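Local atomic coordinates of phosphotriesterase homology protein (Escherichia coli, PDB entry 1BF6), a protein that hydrolyses phosphorylated glyceryl acetates, probably acting on phosphoglycerol esters with a butyrate leaving group, and binds two zinc ions in each subunit. Residues D277-V280 with M281-N285. Residues are numbered along the deposited sequence; the frame is centred on the assembly and turned at random.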
loop_
_atom_site.group_PDB
_atom_site.type_symbol
_atom_site.label_atom_id
_atom_site.label_comp_id
_atom_site.label_asym_id
_atom_site.label_seq_id
_atom_site.Cartn_x
_atom_site.Cartn_y
_atom_site.Cartn_z
ATOM N N ASP A 277 -2.667 -17.385 12.691
ATOM C CA ASP A 277 -3.116 -15.987 12.827
ATOM C C ASP A 277 -2.272 -15.125 11.872
ATOM O O ASP A 277 -2.794 -14.263 11.159
ATOM C CB ASP A 277 -2.885 -15.445 14.249
ATOM C CG ASP A 277 -3.833 -16.024 15.292
ATOM O OD1 ASP A 277 -4.986 -16.380 14.971
ATOM O OD2 ASP A 277 -3.408 -16.095 16.469
ATOM N N VAL A 278 -0.961 -15.351 11.889
ATOM C CA VAL A 278 -0.037 -14.617 11.030
ATOM C C VAL A 278 -0.365 -14.859 9.552
ATOM O O VAL A 278 -0.453 -13.915 8.766
ATOM C CB VAL A 278 1.443 -15.049 11.301
ATOM C CG1 VAL A 278 2.394 -14.434 10.261
ATOM C CG2 VAL A 278 1.862 -14.668 12.721
ATOM N N ASP A 279 -0.587 -16.123 9.189
ATOM C CA ASP A 279 -0.877 -16.485 7.800
ATOM C C ASP A 279 -2.191 -15.903 7.270
ATOM O O ASP A 279 -2.333 -15.698 6.071
ATOM C CB ASP A 279 -0.795 -18.012 7.592
ATOM C CG ASP A 279 0.641 -18.553 7.724
ATOM O OD1 ASP A 279 1.582 -17.745 7.891
ATOM O OD2 ASP A 279 0.836 -19.788 7.644
ATOM N N VAL A 280 -3.132 -15.619 8.163
ATOM C CA VAL A 280 -4.395 -15.014 7.747
ATOM C C VAL A 280 -4.075 -13.615 7.186
ATOM O O VAL A 280 -4.509 -13.262 6.080
ATOM C CB VAL A 280 -5.390 -14.894 8.923
ATOM C CG1 VAL A 280 -6.539 -13.956 8.567
ATOM C CG2 VAL A 280 -5.958 -16.261 9.259
ATOM N N MET A 281 -3.261 -12.854 7.922
ATOM C CA MET A 281 -2.905 -11.503 7.493
ATOM C C MET A 281 -1.948 -11.458 6.309
ATOM O O MET A 281 -2.169 -10.693 5.366
ATOM C CB MET A 281 -2.336 -10.695 8.665
ATOM C CG MET A 281 -3.274 -10.579 9.869
ATOM S SD MET A 281 -2.532 -9.687 11.261
ATOM C CE MET A 281 -1.527 -10.975 12.010
ATOM N N LEU A 282 -0.919 -12.308 6.320
ATOM C CA LEU A 282 0.081 -12.322 5.252
ATOM C C LEU A 282 -0.206 -13.105 3.977
ATOM O O LEU A 282 0.348 -12.788 2.926
ATOM C CB LEU A 282 1.449 -12.756 5.800
ATOM C CG LEU A 282 2.177 -11.807 6.757
ATOM C CD1 LEU A 282 3.515 -12.447 7.174
ATOM C CD2 LEU A 282 2.423 -10.456 6.072
ATOM N N ARG A 283 -1.032 -14.148 4.063
ATOM C CA ARG A 283 -1.324 -14.951 2.884
ATOM C C ARG A 283 -2.799 -14.985 2.493
ATOM O O ARG A 283 -3.139 -14.678 1.351
ATOM C CB ARG A 283 -0.802 -16.390 3.058
ATOM C CG ARG A 283 -1.049 -17.312 1.854
ATOM C CD ARG A 283 -0.993 -18.792 2.242
ATOM N NE ARG A 283 0.316 -19.136 2.791
ATOM C CZ ARG A 283 0.532 -19.816 3.919
ATOM N NH1 ARG A 283 -0.480 -20.268 4.658
ATOM N NH2 ARG A 283 1.781 -19.990 4.341
ATOM N N GLU A 284 -3.668 -15.353 3.433
ATOM C CA GLU A 284 -5.093 -15.468 3.134
ATOM C C GLU A 284 -5.729 -14.167 2.671
ATOM O O GLU A 284 -6.254 -14.086 1.555
ATOM C CB GLU A 284 -5.858 -16.025 4.329
ATOM C CG GLU A 284 -5.429 -17.429 4.727
ATOM C CD GLU A 284 -6.411 -18.102 5.681
ATOM O OE1 GLU A 284 -7.578 -17.643 5.781
ATOM O OE2 GLU A 284 -6.017 -19.102 6.324
ATOM N N ASN A 285 -5.650 -13.148 3.514
ATOM C CA ASN A 285 -6.226 -11.843 3.196
ATOM C C ASN A 285 -5.810 -11.273 1.836
ATOM O O ASN A 285 -6.668 -10.921 1.035
ATOM C CB ASN A 285 -5.968 -10.828 4.328
ATOM C CG ASN A 285 -6.770 -11.128 5.578
ATOM O OD1 ASN A 285 -7.598 -12.039 5.600
ATOM N ND2 ASN A 285 -6.531 -10.361 6.627
#
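Asp279 and Arg283, one turn apart on helix 275-289, run side by side and join in a salt bridge, OD2 of Asp279 lying 3.3 Å from NH1 of Arg283. As a hydrogen bond it is weak, with an N-H...O angle of only 125° and the carboxylate and guanidinium planes turned 64° apart. Arg283 reaches back because its chain, with CG opposite the backbone N (chi1 -179°), bends at chi3. The other carboxylate oxygen, OD1, accepts bonds from Tyr7 OH and Gln275 NE2, which should fix the rotation of the acid. With an alanine in place of Arg283, OD2 of Asp279 would probably lose its positive mate.

In the backbone, the ordinary i to i+4 bond from Leu282 N to Val278 O (3.0 Å) gives way to a wider turn. Asp279 O takes two donors: Arg283 N, above the carbonyl plane, and Glu284 N in that plane at 3.0 Å. Asn285 N then bonds to Val280 O, again five residues back, at 2.8 Å.

The one apolar pair is Val278 and Leu282, CG1 of Val278 resting 3.8 Å from CD1 of Leu282, alongside it and facing helix 259-270. The methyls of Val280 meet polar ends instead: CG2 lies 4.0 Å from Glu284 CD, and CG1 is near Asn285 OD1, while the ND2 of the same amide donates to Val237 O and Leu234 O.

The widened i to i+5 turn is a pi-bulge, set in the C-terminal helix packed outside the TIM barrel; its Asp279 and Arg283 also belong to a beta-D-glucose binding site.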